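Local atomic coordinates of hypothetical protein (PDB entry 3I3F), a protein that is of unknown function but belongs to the trimeric YjgF/endoribonuclease L-PSP family and binds pentanoic acid in a pocket between its subunits. Residues Gly30-Val35 against Val39-Ser44; Lys55-Gln60 against Glu98-Glu103; Lys70-Ala75 against Val136-Lys141; Ala123-Gln126 against Val131-Val134. One frame throughout, in Å; residues are numbered along the deposited sequence. Where two conformers were deposited one is given.

Contact 1: Gly30-Val35 against Val39-Ser44; sequences GQIAVV and VYLGGS. With LEA (pentanoic acid), chain F.
The antiparallel pairing of Gly30-Val35 with Val39-Ser44 frays just where it nears a bound pentanoic acid. At that end Gly42 N bonds to Gln31 O at 3.0 Å with a C=O...N angle of 119°, the donor standing 56° out of the carbonyl plane, and a water donates to both Gln31 O and Gly42 O, bridging the strands where direct pairing stops. Gly30 O presses on Gly42 CA at 3.2 Å, room that the missing side chain of Gly42 provides. Inside the beta hairpin of strands 32-35 and 38-41 the geometry is regular. Ala33 and Tyr40 form a hydrogen-bonded pair, Ala33 N to Tyr40 O and Tyr40 N to Ala33 O, each 2.8 Å. Non-hydrogen-bonded pairs flank it, Ile32 with Leu41 and Val34 with Val39. On the face of Ile32, Val39 and Leu41, the branches lie side by side: Ile32 CG2 rests on Val39 CG1 at 3.8 Å, and Ile32 CG1 on Leu41 CD2 at 3.9 Å. Ile32 and Leu41 pack on helix 56-74. On the other, Val35 CG1, set between the backbone N and the carbonyl carbon (chi1 54°), reaches Tyr40 CE2 at 3.6 Å, approaching the ring obliquely. Ala33 and Tyr40 also pack on Val83 of the second subunit. Gly43 O lies 3.2 Å from C5 of the pentanoic acid, against its aliphatic chain. Direct pairing and the bridging water thus satisfy the carbonyl of Gln31, while Gly43, having no side chain, lets its backbone lie against the ligand chain.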
# COMPACT_ATOMS: atom_id res chain seq x y z
N GLY A 30 14.35 -4.41 -1.24
CA GLY A 30 14.85 -3.94 0.04
C GLY A 30 14.09 -4.66 1.13
O GLY A 30 12.86 -4.70 1.13
N GLN A 31 14.82 -5.28 2.05
CA GLN A 31 14.21 -6.08 3.10
C GLN A 31 13.66 -5.19 4.22
O GLN A 31 12.54 -5.38 4.68
CB GLN A 31 15.24 -7.06 3.66
CG GLN A 31 14.65 -8.21 4.46
CD GLN A 31 15.71 -8.91 5.28
OE1 GLN A 31 16.26 -8.33 6.21
NE2 GLN A 31 16.01 -10.16 4.93
N ILE A 32 14.48 -4.23 4.64
CA ILE A 32 14.18 -3.35 5.76
C ILE A 32 14.69 -1.95 5.43
O ILE A 32 15.81 -1.80 4.95
CB ILE A 32 14.91 -3.81 7.05
CG1 ILE A 32 14.66 -5.29 7.34
CG2 ILE A 32 14.50 -2.95 8.24
CD1 ILE A 32 15.47 -5.81 8.51
N ALA A 33 13.86 -0.94 5.67
CA ALA A 33 14.30 0.45 5.58
C ALA A 33 13.91 1.18 6.86
O ALA A 33 12.80 0.99 7.38
CB ALA A 33 13.68 1.13 4.38
N VAL A 34 14.82 2.01 7.38
CA VAL A 34 14.55 2.81 8.57
C VAL A 34 14.71 4.29 8.22
O VAL A 34 15.70 4.69 7.61
CB VAL A 34 15.50 2.46 9.73
CG1 VAL A 34 15.21 3.32 10.95
CG2 VAL A 34 15.40 0.98 10.07
N VAL A 35 13.72 5.09 8.61
CA VAL A 35 13.73 6.54 8.36
C VAL A 35 12.97 7.26 9.47
O VAL A 35 11.80 6.96 9.72
CB VAL A 35 13.12 6.89 6.98
CG1 VAL A 35 11.72 6.28 6.83
CG2 VAL A 35 13.08 8.39 6.77
N VAL A 39 10.11 2.09 10.69
CA VAL A 39 10.63 0.95 9.96
C VAL A 39 9.64 0.53 8.88
O VAL A 39 8.44 0.42 9.15
CB VAL A 39 10.90 -0.24 10.90
CG1 VAL A 39 11.58 -1.38 10.14
CG2 VAL A 39 11.73 0.19 12.09
N TYR A 40 10.14 0.32 7.67
CA TYR A 40 9.36 -0.20 6.55
C TYR A 40 9.97 -1.53 6.13
O TYR A 40 11.19 -1.69 6.17
CB TYR A 40 9.42 0.77 5.36
CG TYR A 40 8.72 2.09 5.62
CD1 TYR A 40 7.47 2.35 5.08
CD2 TYR A 40 9.32 3.08 6.39
CE1 TYR A 40 6.82 3.55 5.32
CE2 TYR A 40 8.68 4.29 6.64
CZ TYR A 40 7.43 4.52 6.09
OH TYR A 40 6.79 5.71 6.32
N LEU A 41 9.13 -2.48 5.72
CA LEU A 41 9.62 -3.77 5.23
C LEU A 41 9.23 -3.99 3.77
O LEU A 41 8.15 -3.60 3.34
CB LEU A 41 9.06 -4.92 6.06
CG LEU A 41 9.32 -4.94 7.57
CD1 LEU A 41 8.79 -6.23 8.16
CD2 LEU A 41 10.80 -4.79 7.88
N GLY A 42 10.12 -4.65 3.03
CA GLY A 42 9.76 -5.19 1.73
C GLY A 42 8.81 -6.35 1.90
O GLY A 42 8.58 -6.82 3.03
N GLY A 43 8.24 -6.82 0.80
CA GLY A 43 7.28 -7.93 0.85
C GLY A 43 7.84 -9.13 1.57
O GLY A 43 9.00 -9.50 1.37
N SER A 44 7.03 -9.72 2.45
CA SER A 44 7.41 -10.91 3.21
C SER A 44 6.58 -12.10 2.76
O SER A 44 5.37 -11.99 2.57
CB SER A 44 7.22 -10.67 4.70
OG SER A 44 8.07 -9.62 5.16
C2 LEA F . 8.97 -8.50 -5.31
O2 LEA F . 8.75 -7.31 -5.00
C3 LEA F . 9.10 -9.57 -4.25
C4 LEA F . 8.77 -9.03 -2.85
C5 LEA F . 8.91 -10.08 -1.75
C6 LEA F . 8.99 -11.51 -2.26
O1 LEA F . 9.10 -8.86 -6.50
O HOH W 1 11.11 -7.76 4.22

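Contact 2: Lys55-Gln60 against Glu98-Glu103; sequences KGLEEQ and EARFNE
Leu57, Arg100 and Glu58 carry this helix-helix contact, in which the N-terminal part of helix 56-74 lies beside helix 95-108, the two helices that pack on the sheet in this alpha-beta fold. The short segments run nearly parallel, with axes 26° apart and 9.4 Å distant at closest approach. Leu57 supplies the apolar half. Its CD1 meets the backbone at Phe101 N, 3.6 Å away, and continues to Phe101 CB at 4.0 Å, with Arg100 CB just beyond. The ring of Phe101 leads away from this point, onto Ile87 and Leu89 of strand 82-90. On the outer side, Glu58 reaches across with its CG anti to the backbone N (chi1 176°) and its chain extended, while Arg100 bends at chi2 to present the side of its guanidinium group. Two nitrogens hold the carboxylate, one to each oxygen: NE bonds to Glu58 OE1 at 3.2 Å, and NH2 to Glu58 OE2 at 2.9 Å. The flat groups are far from coplanar, their planes 74° apart, and both donors approach from above the carboxylate plane, although OE1 itself lies in the guanidinium plane. The third nitrogen turns back along its own helix, making Arg100 the hub of a salt-bridge network that probably offsets both acidic charges: Arg100 NH1 donates to Glu103 OE1 at 3.0 Å, on its anti side, somewhat out of the carboxylate plane.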
# COMPACT_ATOMS: atom_id res chain seq x y z
N LYS A 55 5.47 -25.54 2.69
CA LYS A 55 4.34 -26.18 2.03
C LYS A 55 3.02 -25.87 2.72
O LYS A 55 2.86 -26.13 3.91
CB LYS A 55 4.55 -27.70 1.98
N GLY A 56 2.07 -25.33 1.96
CA GLY A 56 0.73 -25.07 2.45
C GLY A 56 0.56 -23.69 3.07
O GLY A 56 1.54 -23.04 3.46
N LEU A 57 -0.69 -23.27 3.17
CA LEU A 57 -1.04 -21.94 3.68
C LEU A 57 -0.54 -21.72 5.10
O LEU A 57 0.04 -20.68 5.40
CB LEU A 57 -2.56 -21.74 3.61
CG LEU A 57 -3.17 -20.41 4.08
CD1 LEU A 57 -3.32 -20.37 5.60
CD2 LEU A 57 -2.38 -19.21 3.56
N GLU A 58 -0.74 -22.70 5.97
CA GLU A 58 -0.40 -22.55 7.38
C GLU A 58 1.10 -22.32 7.60
O GLU A 58 1.49 -21.37 8.27
CB GLU A 58 -0.88 -23.76 8.19
CG GLU A 58 -0.47 -23.72 9.65
CD GLU A 58 -1.34 -24.57 10.56
OE1 GLU A 58 -2.30 -25.22 10.07
OE2 GLU A 58 -1.07 -24.59 11.77
N GLU A 59 1.93 -23.18 7.02
CA GLU A 59 3.38 -23.07 7.21
C GLU A 59 3.96 -21.84 6.52
O GLU A 59 4.89 -21.22 7.04
CB GLU A 59 4.09 -24.35 6.75
CG GLU A 59 3.71 -25.59 7.56
CD GLU A 59 4.01 -25.45 9.05
OE1 GLU A 59 5.04 -24.85 9.41
OE2 GLU A 59 3.20 -25.94 9.86
N GLN A 60 3.42 -21.47 5.36
CA GLN A 60 3.83 -20.21 4.72
C GLN A 60 3.46 -19.01 5.58
O GLN A 60 4.24 -18.06 5.68
CB GLN A 60 3.22 -20.07 3.32
CG GLN A 60 3.89 -20.95 2.27
CD GLN A 60 3.44 -20.64 0.85
OE1 GLN A 60 3.01 -19.52 0.55
NE2 GLN A 60 3.54 -21.63 -0.02
N GLU A 98 -8.30 -19.24 3.60
CA GLU A 98 -8.40 -17.85 4.04
C GLU A 98 -8.77 -17.76 5.52
O GLU A 98 -8.20 -16.96 6.26
CB GLU A 98 -9.42 -17.07 3.20
CG GLU A 98 -9.69 -15.65 3.73
CD GLU A 98 -10.34 -14.72 2.73
OE1 GLU A 98 -10.64 -15.14 1.59
OE2 GLU A 98 -10.55 -13.54 3.09
N ALA A 99 -9.72 -18.60 5.95
CA ALA A 99 -10.12 -18.63 7.35
C ALA A 99 -8.97 -19.08 8.25
O ALA A 99 -8.78 -18.53 9.33
CB ALA A 99 -11.34 -19.53 7.55
N ARG A 100 -8.21 -20.07 7.80
CA ARG A 100 -7.06 -20.55 8.56
C ARG A 100 -6.00 -19.45 8.70
O ARG A 100 -5.40 -19.30 9.76
CB ARG A 100 -6.45 -21.82 7.94
CG ARG A 100 -5.30 -22.43 8.75
CD ARG A 100 -5.67 -22.60 10.21
NE ARG A 100 -4.65 -23.29 10.99
CZ ARG A 100 -4.57 -23.26 12.33
NH1 ARG A 100 -5.46 -22.57 13.04
NH2 ARG A 100 -3.61 -23.92 12.95
N PHE A 101 -5.79 -18.69 7.63
CA PHE A 101 -4.87 -17.56 7.70
C PHE A 101 -5.25 -16.61 8.84
O PHE A 101 -4.39 -16.20 9.62
CB PHE A 101 -4.82 -16.77 6.39
CG PHE A 101 -4.07 -15.48 6.52
CD1 PHE A 101 -2.69 -15.45 6.42
CD2 PHE A 101 -4.75 -14.30 6.80
CE1 PHE A 101 -2.00 -14.26 6.57
CE2 PHE A 101 -4.06 -13.11 6.96
CZ PHE A 101 -2.68 -13.09 6.84
N ASN A 102 -6.53 -16.26 8.93
CA ASN A 102 -6.98 -15.33 9.97
C ASN A 102 -6.88 -15.91 11.38
O ASN A 102 -6.57 -15.19 12.33
CB ASN A 102 -8.40 -14.83 9.68
CG ASN A 102 -8.44 -13.85 8.53
OD1 ASN A 102 -7.59 -12.96 8.43
ND2 ASN A 102 -9.42 -14.00 7.65
N GLU A 103 -7.11 -17.21 11.52
CA GLU A 103 -6.90 -17.89 12.80
C GLU A 103 -5.44 -17.76 13.24
O GLU A 103 -5.15 -17.42 14.39
CB GLU A 103 -7.28 -19.37 12.71
CG GLU A 103 -8.77 -19.60 12.48
CD GLU A 103 -9.12 -21.05 12.20
OE1 GLU A 103 -8.21 -21.88 12.01
OE2 GLU A 103 -10.33 -21.35 12.17

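Contact 3: Lys70-Ala75 against Val136-Lys141; sequences KCLEYA and VVAAQK
Gln140 reaches Ala75 through the end of its side chain, joining the C-terminal tail to the residue at which helix 56-74 gives way to a loop. From CB the chain leaves with CG anti to the carbonyl carbon (chi1 -79°) and runs on extended. CG and CD each come to 3.7 Å from Ala75 O. At the tip, Gln140 NE2 donates to Ala75 O at 2.9 Å, with a nearly straight N-H...O angle of 173°. The acceptor lies in the amide plane of Gln140, but the donor stands 35° out of the plane of the Ala75 carbonyl. Deeper in, the helix meets strand 131-139 through apolar atoms: Leu72 CD2 touches Ala138 CB at 3.8 Å and Leu72 CD1 approaches Val136 CG1 at 4.4 Å. Leu72 and Val136 also pack on Ile82 of the adjoining strand, so this is the helix-on-sheet core of the fold. Farther out, a water modelled at two mutually exclusive positions probably links Lys141 NZ to Glu73 O. Polar and apolar work are thus divided: the core packs methyl against methyl, while a side-chain amide takes up Ala75 O at the helix end and water probably does the same for Glu73 O.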
# COMPACT_ATOMS: atom_id res chain seq x y z
N LYS A 70 11.49 -11.15 12.96
CA LYS A 70 12.95 -11.08 12.98
C LYS A 70 13.47 -9.78 12.35
O LYS A 70 14.37 -9.15 12.90
CB LYS A 70 13.57 -12.29 12.28
CG LYS A 70 13.42 -13.59 13.05
CD LYS A 70 14.08 -14.74 12.32
CE LYS A 70 13.85 -16.06 13.04
NZ LYS A 70 14.17 -17.22 12.17
N CYS A 71 12.90 -9.39 11.22
CA CYS A 71 13.30 -8.14 10.57
C CYS A 71 13.05 -6.93 11.47
O CYS A 71 13.93 -6.08 11.62
CB CYS A 71 12.55 -7.95 9.24
SG CYS A 71 13.13 -9.01 7.91
N LEU A 72 11.86 -6.86 12.07
CA LEU A 72 11.51 -5.73 12.92
C LEU A 72 12.40 -5.66 14.17
O LEU A 72 12.85 -4.58 14.53
CB LEU A 72 10.03 -5.78 13.32
CG LEU A 72 9.05 -5.51 12.18
CD1 LEU A 72 7.61 -5.69 12.64
CD2 LEU A 72 9.25 -4.11 11.61
N GLU A 73 12.66 -6.79 14.80
CA GLU A 73 13.52 -6.81 15.99
C GLU A 73 14.96 -6.42 15.65
O GLU A 73 15.61 -5.70 16.40
CB GLU A 73 13.44 -8.17 16.70
CG GLU A 73 12.10 -8.37 17.39
CD GLU A 73 11.95 -9.73 18.07
OE1 GLU A 73 12.92 -10.51 18.09
OE2 GLU A 73 10.84 -10.00 18.59
N TYR A 74 15.42 -6.87 14.49
CA TYR A 74 16.74 -6.49 13.96
C TYR A 74 16.84 -4.97 13.75
O TYR A 74 17.90 -4.38 13.94
CB TYR A 74 16.97 -7.24 12.64
CG TYR A 74 18.36 -7.13 12.05
CD1 TYR A 74 19.43 -7.83 12.59
CD2 TYR A 74 18.59 -6.36 10.91
CE1 TYR A 74 20.70 -7.75 12.03
CE2 TYR A 74 19.85 -6.27 10.35
CZ TYR A 74 20.90 -6.97 10.91
OH TYR A 74 22.16 -6.88 10.35
N ALA A 75 15.72 -4.35 13.38
CA ALA A 75 15.64 -2.91 13.13
C ALA A 75 15.20 -2.09 14.35
O ALA A 75 14.73 -0.97 14.20
CB ALA A 75 14.69 -2.65 11.95
N VAL A 136 4.37 -3.30 5.55
CA VAL A 136 4.51 -3.29 7.00
C VAL A 136 5.20 -2.00 7.40
O VAL A 136 6.31 -1.72 6.92
CB VAL A 136 5.32 -4.50 7.52
CG1 VAL A 136 5.61 -4.35 9.01
CG2 VAL A 136 4.57 -5.79 7.25
N VAL A 137 4.54 -1.22 8.23
CA VAL A 137 5.07 0.03 8.76
C VAL A 137 5.03 -0.07 10.28
O VAL A 137 3.99 -0.39 10.86
CB VAL A 137 4.23 1.24 8.29
CG1 VAL A 137 4.82 2.55 8.82
CG2 VAL A 137 4.14 1.26 6.77
N ALA A 138 6.17 0.20 10.92
CA ALA A 138 6.30 0.05 12.37
C ALA A 138 7.13 1.18 12.96
O ALA A 138 7.97 1.76 12.29
CB ALA A 138 6.93 -1.29 12.70
N ALA A 139 6.87 1.49 14.23
CA ALA A 139 7.67 2.46 14.97
C ALA A 139 8.87 1.76 15.59
O ALA A 139 8.81 0.59 15.94
CB ALA A 139 6.82 3.11 16.06
N GLN A 140 9.98 2.49 15.71
CA GLN A 140 11.14 1.99 16.46
C GLN A 140 10.91 2.17 17.96
O GLN A 140 10.10 2.99 18.38
CB GLN A 140 12.42 2.72 16.03
CG GLN A 140 13.01 2.21 14.73
CD GLN A 140 14.40 2.75 14.48
OE1 GLN A 140 14.64 3.96 14.57
NE2 GLN A 140 15.34 1.86 14.16
N LYS A 141 11.65 1.39 18.74
CA LYS A 141 11.60 1.48 20.20
C LYS A 141 12.42 2.68 20.69
O LYS A 141 13.21 3.25 19.96
CB LYS A 141 12.15 0.20 20.83
CG LYS A 141 11.38 -1.05 20.45
CD LYS A 141 11.82 -2.27 21.24
CE LYS A 141 13.21 -2.73 20.84
NZ LYS A 141 13.55 -4.06 21.43
OXT LYS A 141 12.29 3.09 21.85
O HOH W 2 14.38 -4.84 18.68
O HOH W 3 15.18 -5.79 19.08

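Contact 4: Ala123-Gln126 against Val131-Val134; sequences AQLQ and VEVV. With LEA (pentanoic acid), chain F.
Leu125 and Glu132 lie slantwise across one another, the leucine directing its two methyls to different targets on the strand. Leu125 CG stands anti to its own carbonyl carbon (chi1 -53°), which sends CD1 onto the backbone of Val131, 3.7 Å from Val131 N, and CD2 to 4.0 Å from Glu132 OE1. Glu132 crosses it, with an extended chain and CG anti to the backbone N (chi1 -175°), carrying its carboxylate past the leucine toward the bound pentanoic acid. Its two oxygens face different surroundings. A water lies 2.8 Å from Glu132 OE1 and accepts from Gln126 N at 3.0 Å, so this water links loop and strand beside the direct leucine contacts; OE2 lies 3.7 Å from C5 of the ligand, alongside its aliphatic chain. Leu125 and Gln126 lie in the loop after strand 117-123, and Val131 and Glu132 begin strand 131-139; in this YjgF-like trimer they border a ligand pocket at the subunit interface. Leu125 packs on Phe88 of its own chain and on Val121 of the second subunit. Gln126, extended beyond CG, passes beside this pair without touching the strand and gives its amide to the ligand: Gln126 NE2 donates to O1 of the pentanoic acid at 3.1 Å, with an N-H...O angle of 156°. Arg118 NH2 of the second subunit donates to the same ligand.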
# COMPACT_ATOMS: atom_id res chain seq x y z
N ALA A 123 -5.10 -11.65 -4.71
CA ALA A 123 -4.32 -11.22 -5.86
C ALA A 123 -3.54 -12.39 -6.43
O ALA A 123 -3.33 -13.40 -5.76
CB ALA A 123 -3.37 -10.09 -5.47
N GLN A 124 -3.12 -12.26 -7.69
CA GLN A 124 -2.27 -13.25 -8.33
C GLN A 124 -0.82 -13.03 -7.90
O GLN A 124 -0.17 -12.08 -8.35
CB GLN A 124 -2.42 -13.18 -9.85
CG GLN A 124 -1.60 -14.20 -10.63
CD GLN A 124 -1.68 -14.00 -12.13
OE1 GLN A 124 -2.65 -13.46 -12.65
NE2 GLN A 124 -0.64 -14.44 -12.84
N LEU A 125 -0.34 -13.90 -7.01
CA LEU A 125 1.01 -13.79 -6.47
C LEU A 125 2.00 -14.56 -7.33
O LEU A 125 1.60 -15.34 -8.20
CB LEU A 125 1.05 -14.34 -5.04
CG LEU A 125 0.02 -13.75 -4.07
CD1 LEU A 125 0.12 -14.42 -2.70
CD2 LEU A 125 0.20 -12.25 -3.94
N GLN A 126 3.29 -14.35 -7.08
CA GLN A 126 4.34 -15.06 -7.80
C GLN A 126 4.27 -16.57 -7.52
O GLN A 126 3.66 -16.99 -6.53
CB GLN A 126 5.72 -14.49 -7.46
CG GLN A 126 5.93 -13.08 -8.00
CD GLN A 126 7.18 -12.40 -7.45
OE1 GLN A 126 8.09 -13.05 -6.94
NE2 GLN A 126 7.22 -11.07 -7.56
N VAL A 131 0.42 -16.65 0.28
CA VAL A 131 0.20 -15.44 1.06
C VAL A 131 1.43 -14.54 0.95
O VAL A 131 2.56 -15.01 0.80
CB VAL A 131 -0.06 -15.78 2.55
CG1 VAL A 131 1.08 -16.61 3.13
CG2 VAL A 131 -0.27 -14.51 3.37
N GLU A 132 1.19 -13.23 0.99
CA GLU A 132 2.26 -12.26 1.02
C GLU A 132 1.82 -11.08 1.87
O GLU A 132 0.69 -10.59 1.72
CB GLU A 132 2.62 -11.79 -0.39
CG GLU A 132 3.82 -10.85 -0.43
CD GLU A 132 4.33 -10.57 -1.82
OE1 GLU A 132 3.87 -11.22 -2.79
OE2 GLU A 132 5.22 -9.70 -1.95
N VAL A 133 2.69 -10.64 2.77
CA VAL A 133 2.40 -9.50 3.64
C VAL A 133 3.30 -8.35 3.23
O VAL A 133 4.52 -8.49 3.19
CB VAL A 133 2.59 -9.86 5.12
CG1 VAL A 133 2.36 -8.65 6.01
CG2 VAL A 133 1.64 -10.99 5.51
N VAL A 134 2.68 -7.21 2.91
CA VAL A 134 3.39 -6.08 2.34
C VAL A 134 3.04 -4.79 3.08
O VAL A 134 2.12 -4.76 3.89
CB VAL A 134 3.06 -5.91 0.83
CG1 VAL A 134 3.32 -7.21 0.08
CG2 VAL A 134 1.62 -5.45 0.63
C2 LEA F . 8.97 -8.50 -5.31
O2 LEA F . 8.75 -7.31 -5.00
C3 LEA F . 9.10 -9.57 -4.25
C4 LEA F . 8.77 -9.03 -2.85
C5 LEA F . 8.91 -10.08 -1.75
C6 LEA F . 8.99 -11.51 -2.26
O1 LEA F . 9.10 -8.86 -6.50
O HOH W 4 3.80 -11.84 -5.54

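Along the chain, contact 1 closes before the others open; contacts 2 and 3 alternate their segments, and contact 4 falls between the two segments of contact 3. Contacts 1, 3 and 4 share one mixed sheet, while contact 2 joins two helices beside it. Strands 38-41 and 131-139 are neighbours, so contacts 1 and 3 touch, centres about 8 Å apart, and Ser44 reaches Val133 of contact 4. Helix 56-74 links contacts 2 and 3, whose centres are about 23 Å apart on opposite sides of the chain's centre. Val131 joins contact 4 to Phe101 of contact 2. Contacts 1 and 4 border the same pentanoic acid and the second subunit, placing the pocket at a trimer interface.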